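Local coordinates for secreted protein (Streptomyces lividans TK24, PDB 5LXZ) that probably acts as a copper-radical oxidase of the galactose oxidase-like AA5 family, built round a beta-propeller that carries a copper site, at residues L34-V42 and F229-I237; A247-G255 and P296-M304. The protein carries 1 engineered substitution. All blocks are in the same frame, centred on the assembly; numbering follows the deposited sequence. Where two conformers were deposited one is given.

In the fold
Both contacts join neighbouring blades of the propeller, at different depths. Interaction 1 lies farther out, its centre about 19 Å from the centre of the chain, and is partly buried: its polar side combines a lysine-glutamate salt bridge with a bridging water, while leucines, a proline and a phenylalanine fill the inner side. Interaction 2 is largely buried, about 9 Å from that centre, where threonine hydroxyls bond to backbone carbonyls, one tyrosine binds the copper and a second lies offset against its ring. The two hold different strands, but strand 235-238 of interaction 1 is followed directly in the chain by strand 250-253 of interaction 2. Their centres are about 21 Å apart and their atoms do not touch.

Interaction 1 (L34-V42 and F229-I237); sequences LRTGKVLMV and FDPVAEKYI
K38 and E234 form a salt bridge: K38 NZ lies 3.2 Å from E234 OE2 and uses the syn lone pair of that oxygen. The lysine chain runs extended beyond CG and crosses the glutamate at about a right angle. A water gives a second bond to the same oxygen, 2.8 Å from E234 OE2; it also donates to P231 O and accepts from T36 OG1 at 2.7 Å, so it links both segments. E234 OE1 is taken by K70, and two lysines on one carboxylate would probably favour its charged form. D230 OD1 holds the turn 230-235 together: V232 N meets it nearly end-on and A233 N from above the carboxylate plane, an Asx turn backed by a G1 bulge at E234 and K235. That turn closes the hairpin 226-230/235-238 of one propeller blade, which here leans on strand 39-44 of another blade and on the type I turn L34-G37 before it. V232 CG2 sits over one face of the R35 guanidinium, 3.5 Å from R35 NH2. Further in, L34 CB packs on P231 CB at 3.8 Å. L40 swings CG opposite its backbone N (chi1 179°), which lays CD1 over the face of the F229 ring, 3.8 Å from the centroid. L34 CD1 touches F229 CE2 at 3.8 Å. V42 CG2 ends 3.4 Å from Y236 OH, a hydroxyl hydrogen-bonded to T59.

Interaction 2 (A247-G255 and P296-M304); sequences AYPTLTTLG and PTYPALFLM. Engineered in segment 247-255: A247 (natural residue Trp). With CU (copper (II) ion), chain B; EDO (1,2-ethanediol), chain P; EDO (1,2-ethanediol), chain N.
Y248 and Y298 each turn CG anti to the carbonyl carbon (chi1 -69° and -70°), and this brings their rings together. Y298 CE2 lies over one face of the Y248 ring, 3.4 Å from Y248 CG; the planes are 25° from parallel but slid apart, so they barely overlap. Y248 CB in turn sits over the Y298 face. Y248, given in one of two deposited conformers, binds copper through OH at 2.1 Å beside H461 and H548, and is hydrogen-bonded to Y460 of the same site; A247 before it is an engineered substitution for tryptophan. Y298 OH is hydrogen-bonded to T81 O. Were Y298 replaced by alanine, the face of the copper-binding ring would probably lose its cover and T81 O its hydroxyl partner. Strands 250-253 and 301-303 are the first, near-parallel strands of successive Kelch blades, and two of the three direct bonds between the segments come from threonine side chains. A nearly straight backbone bond joins Y298 N to Y248 O at 3.0 Å. Beyond it T250 OG1 donates to P299 O (2.8 Å) and T252 OG1 to L301 O (2.7 Å). A water donates to T252 OG1 and T253 O. L303 CB packs against T253 O.

Interaction 1 (L34-V42 and F229-I237)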
loop_
_atom_site.group_PDB
_atom_site.type_symbol
_atom_site.label_atom_id
_atom_site.label_comp_id
_atom_site.label_asym_id
_atom_site.label_seq_id
_atom_site.Cartn_x
_atom_site.Cartn_y
_atom_site.Cartn_z
ATOM N N LEU A 34 -4.891 -10.633 -11.806
ATOM C CA LEU A 34 -4.516 -10.404 -13.193
ATOM C C LEU A 34 -5.704 -10.671 -14.103
ATOM O O LEU A 34 -6.666 -11.366 -13.749
ATOM C CB LEU A 34 -3.407 -11.387 -13.564
ATOM C CG LEU A 34 -2.203 -11.401 -12.616
ATOM C CD1 LEU A 34 -1.300 -12.555 -13.034
ATOM C CD2 LEU A 34 -1.487 -10.077 -12.621
ATOM N N ARG A 35 -5.643 -10.071 -15.281
ATOM C CA ARG A 35 -6.753 -10.139 -16.233
ATOM C C ARG A 35 -7.028 -11.528 -16.760
ATOM O O ARG A 35 -8.052 -11.761 -17.359
ATOM C CB ARG A 35 -6.548 -9.128 -17.348
ATOM C CG ARG A 35 -5.344 -9.339 -18.246
ATOM C CD ARG A 35 -5.707 -10.111 -19.472
ATOM N NE ARG A 35 -4.688 -9.921 -20.511
ATOM C CZ ARG A 35 -4.743 -10.503 -21.703
ATOM N NH1 ARG A 35 -5.733 -11.318 -22.003
ATOM N NH2 ARG A 35 -3.819 -10.217 -22.604
ATOM N N THR A 36 -6.098 -12.455 -16.547
ATOM C CA THR A 36 -6.307 -13.877 -16.800
ATOM C C THR A 36 -7.177 -14.585 -15.789
ATOM O O THR A 36 -7.497 -15.751 -15.958
ATOM C CB THR A 36 -4.953 -14.585 -16.844
ATOM O OG1 THR A 36 -4.264 -14.276 -15.612
ATOM C CG2 THR A 36 -4.136 -14.081 -18.002
ATOM N N GLY A 37 -7.561 -13.898 -14.702
ATOM C CA GLY A 37 -8.307 -14.482 -13.642
ATOM C C GLY A 37 -7.448 -15.115 -12.562
ATOM O O GLY A 37 -7.987 -15.596 -11.578
ATOM N N LYS A 38 -6.134 -15.092 -12.742
ATOM C CA LYS A 38 -5.214 -15.648 -11.772
ATOM C C LYS A 38 -4.672 -14.545 -10.883
ATOM O O LYS A 38 -4.741 -13.356 -11.242
ATOM C CB LYS A 38 -4.107 -16.363 -12.505
ATOM C CG LYS A 38 -4.702 -17.488 -13.366
ATOM C CD LYS A 38 -3.620 -18.280 -13.999
ATOM C CE LYS A 38 -4.150 -19.221 -15.069
ATOM N NZ LYS A 38 -2.972 -19.955 -15.620
ATOM N N VAL A 39 -4.147 -14.939 -9.735
ATOM C CA VAL A 39 -3.623 -13.985 -8.760
ATOM C C VAL A 39 -2.130 -14.110 -8.680
ATOM O O VAL A 39 -1.599 -15.207 -8.438
ATOM C CB VAL A 39 -4.239 -14.211 -7.385
ATOM C CG1 VAL A 39 -3.706 -13.222 -6.367
ATOM C CG2 VAL A 39 -5.762 -14.148 -7.454
ATOM N N LEU A 40 -1.447 -12.984 -8.865
ATOM C CA LEU A 40 -0.013 -12.878 -8.667
ATOM C C LEU A 40 0.231 -12.631 -7.180
ATOM O O LEU A 40 -0.364 -11.719 -6.599
ATOM C CB LEU A 40 0.540 -11.727 -9.481
ATOM C CG LEU A 40 2.043 -11.506 -9.346
ATOM C CD1 LEU A 40 2.783 -12.617 -10.040
ATOM C CD2 LEU A 40 2.418 -10.105 -9.855
ATOM N N MET A 41 1.058 -13.455 -6.554
ATOM C CA MET A 41 1.368 -13.347 -5.138
ATOM C C MET A 41 2.867 -13.167 -4.999
ATOM O O MET A 41 3.648 -14.083 -5.344
ATOM C CB MET A 41 0.889 -14.607 -4.423
ATOM C CG MET A 41 -0.609 -14.826 -4.605
ATOM S SD MET A 41 -1.200 -16.409 -3.996
ATOM C CE MET A 41 -1.173 -16.006 -2.252
ATOM N N VAL A 42 3.297 -12.027 -4.485
ATOM C CA VAL A 42 4.701 -11.680 -4.468
ATOM C C VAL A 42 5.210 -11.639 -3.035
ATOM O O VAL A 42 4.665 -10.953 -2.178
ATOM C CB VAL A 42 4.994 -10.334 -5.152
ATOM C CG1 VAL A 42 6.484 -10.091 -5.227
ATOM C CG2 VAL A 42 4.376 -10.278 -6.536
ATOM N N PHE A 229 5.068 -7.198 -15.221
ATOM C CA PHE A 229 4.686 -8.596 -15.134
ATOM C C PHE A 229 3.642 -8.826 -16.214
ATOM O O PHE A 229 2.591 -8.174 -16.219
ATOM C CB PHE A 229 4.094 -8.975 -13.775
ATOM C CG PHE A 229 3.822 -10.435 -13.676
ATOM C CD1 PHE A 229 4.894 -11.307 -13.403
ATOM C CD2 PHE A 229 2.567 -10.987 -13.977
ATOM C CE1 PHE A 229 4.694 -12.675 -13.342
ATOM C CE2 PHE A 229 2.401 -12.380 -13.932
ATOM C CZ PHE A 229 3.454 -13.202 -13.603
ATOM N N ASP A 230 3.926 -9.758 -17.119
ATOM C CA ASP A 230 3.038 -10.090 -18.216
ATOM C C ASP A 230 2.184 -11.288 -17.782
ATOM O O ASP A 230 2.718 -12.388 -17.581
ATOM C CB ASP A 230 3.911 -10.405 -19.444
ATOM C CG ASP A 230 3.116 -10.825 -20.654
ATOM O OD1 ASP A 230 2.011 -11.348 -20.525
ATOM O OD2 ASP A 230 3.667 -10.639 -21.767
ATOM N N PRO A 231 0.873 -11.088 -17.599
ATOM C CA PRO A 231 0.026 -12.154 -17.096
ATOM C C PRO A 231 -0.202 -13.300 -18.084
ATOM O O PRO A 231 -0.510 -14.399 -17.642
ATOM C CB PRO A 231 -1.266 -11.468 -16.758
ATOM C CG PRO A 231 -1.276 -10.218 -17.507
ATOM C CD PRO A 231 0.125 -9.840 -17.870
ATOM N N VAL A 232 0.007 -13.074 -19.364
ATOM C CA VAL A 232 -0.157 -14.172 -20.344
ATOM C C VAL A 232 1.088 -15.050 -20.354
ATOM O O VAL A 232 1.006 -16.269 -20.174
ATOM C CB VAL A 232 -0.534 -13.633 -21.727
ATOM C CG1 VAL A 232 -0.594 -14.759 -22.774
ATOM C CG2 VAL A 232 -1.888 -12.917 -21.661
ATOM N N ALA A 233 2.247 -14.417 -20.460
ATOM C CA ALA A 233 3.506 -15.123 -20.365
ATOM C C ALA A 233 3.821 -15.643 -18.959
ATOM O O ALA A 233 4.633 -16.559 -18.791
ATOM C CB ALA A 233 4.608 -14.246 -20.855
ATOM N N GLU A 234 3.199 -15.032 -17.947
ATOM C CA GLU A 234 3.470 -15.314 -16.552
ATOM C C GLU A 234 4.932 -15.119 -16.206
ATOM O O GLU A 234 5.546 -15.950 -15.550
ATOM C CB GLU A 234 2.887 -16.664 -16.165
ATOM C CG GLU A 234 1.374 -16.653 -16.319
ATOM C CD GLU A 234 0.682 -17.940 -15.899
ATOM O OE1 GLU A 234 1.368 -18.978 -15.758
ATOM O OE2 GLU A 234 -0.550 -17.877 -15.704
ATOM N N LYS A 235 5.492 -13.984 -16.619
ATOM C CA LYS A 235 6.867 -13.680 -16.303
ATOM C C LYS A 235 7.098 -12.189 -16.091
ATOM O O LYS A 235 6.335 -11.341 -16.593
ATOM C CB LYS A 235 7.814 -14.254 -17.371
ATOM C CG LYS A 235 7.749 -13.669 -18.734
ATOM C CD LYS A 235 8.817 -14.360 -19.612
ATOM C CE LYS A 235 8.362 -14.617 -21.028
ATOM N NZ LYS A 235 8.177 -13.343 -21.756
ATOM N N TYR A 236 8.130 -11.875 -15.333
ATOM C CA TYR A 236 8.570 -10.505 -15.157
ATOM C C TYR A 236 9.440 -10.111 -16.346
ATOM O O TYR A 236 10.385 -10.849 -16.690
ATOM C CB TYR A 236 9.394 -10.358 -13.893
ATOM C CG TYR A 236 8.627 -10.578 -12.623
ATOM C CD1 TYR A 236 7.905 -9.543 -12.032
ATOM C CD2 TYR A 236 8.698 -11.787 -11.948
ATOM C CE1 TYR A 236 7.248 -9.743 -10.845
ATOM C CE2 TYR A 236 8.079 -11.979 -10.732
ATOM C CZ TYR A 236 7.349 -10.936 -10.187
ATOM O OH TYR A 236 6.676 -11.092 -8.974
ATOM N N ILE A 237 9.126 -8.990 -16.964
ATOM C CA ILE A 237 9.907 -8.478 -18.103
ATOM C C ILE A 237 10.640 -7.213 -17.654
ATOM O O ILE A 237 10.004 -6.229 -17.237
ATOM C CB ILE A 237 9.006 -8.174 -19.290
ATOM C CG1 ILE A 237 8.187 -9.414 -19.686
ATOM C CG2 ILE A 237 9.883 -7.652 -20.452
ATOM C CD1 ILE A 237 7.263 -9.198 -20.842
HETATM O O HOH W 1 -1.874 -15.413 -15.465
#

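Interaction 2 (A247-G255 and P296-M304)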
loop_
_atom_site.group_PDB
_atom_site.type_symbol
_atom_site.label_atom_id
_atom_site.label_comp_id
_atom_site.label_asym_id
_atom_site.label_seq_id
_atom_site.Cartn_x
_atom_site.Cartn_y
_atom_site.Cartn_z
ATOM N N ALA A 247 12.528 1.902 -1.929
ATOM C CA ALA A 247 11.788 0.929 -1.151
ATOM C C ALA A 247 10.520 1.599 -0.694
ATOM O O ALA A 247 10.556 2.648 -0.046
ATOM C CB ALA A 247 12.567 0.434 0.072
ATOM N N TYR A 248 9.379 0.984 -1.014
ATOM C CA TYR A 248 8.035 1.440 -0.608
ATOM C C TYR A 248 7.511 2.661 -1.385
ATOM O O TYR A 248 6.903 3.580 -0.815
ATOM C CB TYR A 248 7.951 1.761 0.876
ATOM C CG TYR A 248 8.039 0.656 1.846
ATOM C CD1 TYR A 248 8.263 -0.666 1.476
ATOM C CD2 TYR A 248 7.815 0.960 3.174
ATOM C CE1 TYR A 248 8.311 -1.645 2.442
ATOM C CE2 TYR A 248 7.886 0.002 4.124
ATOM C CZ TYR A 248 8.123 -1.287 3.762
ATOM O OH TYR A 248 8.145 -2.175 4.788
ATOM N N PRO A 249 7.706 2.709 -2.703
ATOM C CA PRO A 249 7.086 3.780 -3.467
ATOM C C PRO A 249 5.589 3.491 -3.768
ATOM O O PRO A 249 5.166 2.324 -3.821
ATOM C CB PRO A 249 7.883 3.759 -4.753
ATOM C CG PRO A 249 8.089 2.326 -4.985
ATOM C CD PRO A 249 8.328 1.728 -3.603
ATOM N N THR A 250 4.824 4.566 -3.987
ATOM C CA THR A 250 3.532 4.387 -4.652
ATOM C C THR A 250 3.690 4.616 -6.125
ATOM O O THR A 250 4.324 5.587 -6.528
ATOM C CB THR A 250 2.486 5.342 -4.074
ATOM O OG1 THR A 250 2.100 4.806 -2.802
ATOM C CG2 THR A 250 1.235 5.453 -4.920
ATOM N N LEU A 251 3.084 3.716 -6.912
ATOM C CA LEU A 251 2.912 3.899 -8.348
ATOM C C LEU A 251 1.448 4.136 -8.617
ATOM O O LEU A 251 0.620 3.333 -8.168
ATOM C CB LEU A 251 3.363 2.645 -9.076
ATOM C CG LEU A 251 4.838 2.596 -9.491
ATOM C CD1 LEU A 251 5.809 2.797 -8.400
ATOM C CD2 LEU A 251 5.076 1.253 -10.210
ATOM N N THR A 252 1.105 5.200 -9.293
ATOM C CA THR A 252 -0.302 5.526 -9.528
ATOM C C THR A 252 -0.492 6.100 -10.926
ATOM O O THR A 252 0.339 6.844 -11.417
ATOM C CB THR A 252 -0.820 6.460 -8.397
ATOM O OG1 THR A 252 -2.250 6.466 -8.403
ATOM C CG2 THR A 252 -0.287 7.831 -8.468
ATOM N N THR A 253 -1.576 5.715 -11.573
ATOM C CA THR A 253 -1.830 6.158 -12.959
ATOM C C THR A 253 -2.337 7.574 -13.035
ATOM O O THR A 253 -3.233 7.961 -12.268
ATOM C CB THR A 253 -2.892 5.252 -13.543
ATOM O OG1 THR A 253 -2.417 3.891 -13.473
ATOM C CG2 THR A 253 -3.222 5.637 -14.974
ATOM N N LEU A 254 -1.762 8.340 -13.942
ATOM C CA LEU A 254 -2.183 9.714 -14.192
ATOM C C LEU A 254 -3.234 9.774 -15.323
ATOM O O LEU A 254 -3.560 8.783 -15.958
ATOM C CB LEU A 254 -0.959 10.564 -14.539
ATOM C CG LEU A 254 0.117 10.647 -13.453
ATOM C CD1 LEU A 254 1.301 11.465 -13.971
ATOM C CD2 LEU A 254 -0.412 11.291 -12.182
ATOM N N GLY A 255 -3.767 10.961 -15.554
ATOM C CA GLY A 255 -4.808 11.102 -16.571
ATOM C C GLY A 255 -4.335 10.800 -17.980
ATOM O O GLY A 255 -5.159 10.371 -18.798
ATOM N N PRO A 296 5.497 10.739 2.711
ATOM C CA PRO A 296 5.941 9.496 3.310
ATOM C C PRO A 296 5.794 8.331 2.352
ATOM O O PRO A 296 5.242 8.531 1.276
ATOM C CB PRO A 296 4.989 9.300 4.497
ATOM C CG PRO A 296 3.829 10.167 4.195
ATOM C CD PRO A 296 4.295 11.293 3.359
ATOM N N THR A 297 6.204 7.151 2.758
ATOM C CA THR A 297 6.155 5.976 1.879
ATOM C C THR A 297 4.750 5.452 1.714
ATOM O O THR A 297 3.854 5.740 2.498
ATOM C CB THR A 297 7.052 4.850 2.408
ATOM O OG1 THR A 297 6.526 4.362 3.648
ATOM C CG2 THR A 297 8.475 5.309 2.525
ATOM N N TYR A 298 4.537 4.694 0.643
ATOM C CA TYR A 298 3.230 4.216 0.222
ATOM C C TYR A 298 2.132 5.258 0.440
ATOM O O TYR A 298 1.060 4.943 1.020
ATOM C CB TYR A 298 2.863 2.860 0.850
ATOM C CG TYR A 298 3.663 1.687 0.355
ATOM C CD1 TYR A 298 3.808 1.442 -0.993
ATOM C CD2 TYR A 298 4.252 0.779 1.238
ATOM C CE1 TYR A 298 4.519 0.358 -1.450
ATOM C CE2 TYR A 298 4.983 -0.297 0.794
ATOM C CZ TYR A 298 5.094 -0.539 -0.544
ATOM O OH TYR A 298 5.818 -1.650 -0.939
ATOM N N PRO A 299 2.314 6.477 -0.061
ATOM C CA PRO A 299 1.227 7.445 0.052
ATOM C C PRO A 299 0.033 6.991 -0.740
ATOM O O PRO A 299 0.155 6.536 -1.856
ATOM C CB PRO A 299 1.802 8.739 -0.509
ATOM C CG PRO A 299 2.847 8.226 -1.486
ATOM C CD PRO A 299 3.428 6.982 -0.897
ATOM N N ALA A 300 -1.161 7.088 -0.173
ATOM C CA ALA A 300 -2.363 6.682 -0.880
ATOM C C ALA A 300 -2.800 7.764 -1.850
ATOM O O ALA A 300 -3.421 8.738 -1.442
ATOM C CB ALA A 300 -3.461 6.363 0.113
ATOM N N LEU A 301 -2.451 7.583 -3.125
ATOM C CA LEU A 301 -2.604 8.603 -4.162
ATOM C C LEU A 301 -3.551 8.081 -5.244
ATOM O O LEU A 301 -3.221 7.116 -5.930
ATOM C CB LEU A 301 -1.263 8.917 -4.799
ATOM C CG LEU A 301 -0.189 9.447 -3.857
ATOM C CD1 LEU A 301 1.131 9.616 -4.611
ATOM C CD2 LEU A 301 -0.583 10.778 -3.242
ATOM N N PHE A 302 -4.658 8.773 -5.431
ATOM C CA PHE A 302 -5.703 8.312 -6.361
ATOM C C PHE A 302 -5.962 9.363 -7.425
ATOM O O PHE A 302 -6.082 10.550 -7.117
ATOM C CB PHE A 302 -7.002 8.093 -5.606
ATOM C CG PHE A 302 -6.986 6.886 -4.685
ATOM C CD1 PHE A 302 -6.436 6.954 -3.437
ATOM C CD2 PHE A 302 -7.521 5.687 -5.097
ATOM C CE1 PHE A 302 -6.409 5.833 -2.621
ATOM C CE2 PHE A 302 -7.522 4.585 -4.287
ATOM C CZ PHE A 302 -6.934 4.652 -3.056
ATOM N N LEU A 303 -6.191 8.912 -8.658
ATOM C CA LEU A 303 -6.563 9.836 -9.715
ATOM C C LEU A 303 -8.014 10.255 -9.592
ATOM O O LEU A 303 -8.933 9.414 -9.607
ATOM C CB LEU A 303 -6.326 9.176 -11.074
ATOM C CG LEU A 303 -6.601 10.044 -12.294
ATOM C CD1 LEU A 303 -5.632 11.208 -12.395
ATOM C CD2 LEU A 303 -6.437 9.135 -13.518
ATOM N N MET A 304 -8.231 11.573 -9.605
ATOM C CA MET A 304 -9.538 12.195 -9.529
ATOM C C MET A 304 -10.073 12.489 -10.947
ATOM O O MET A 304 -9.311 12.557 -11.925
ATOM C CB MET A 304 -9.429 13.508 -8.775
ATOM C CG MET A 304 -8.878 13.346 -7.372
ATOM S SD MET A 304 -8.384 14.927 -6.617
ATOM C CE MET A 304 -9.797 16.010 -6.928
HETATM CU CU CU B . 6.933 -3.830 4.602
HETATM C C1 EDO P . 1.676 0.618 -3.813
HETATM O O1 EDO P . 1.903 -0.612 -4.523
HETATM C C2 EDO P . 0.935 1.562 -4.691
HETATM O O2 EDO P . 1.611 1.441 -5.948
HETATM C C1 EDO N . -2.836 14.631 -15.045
HETATM O O1 EDO N . -3.299 13.479 -14.308
HETATM C C2 EDO N . -1.621 14.339 -15.916
HETATM O O2 EDO N . -1.884 13.276 -16.813
HETATM O O HOH W 2 -4.296 6.544 -10.163
HETATM O O HOH W 3 8.921 -4.093 5.469
#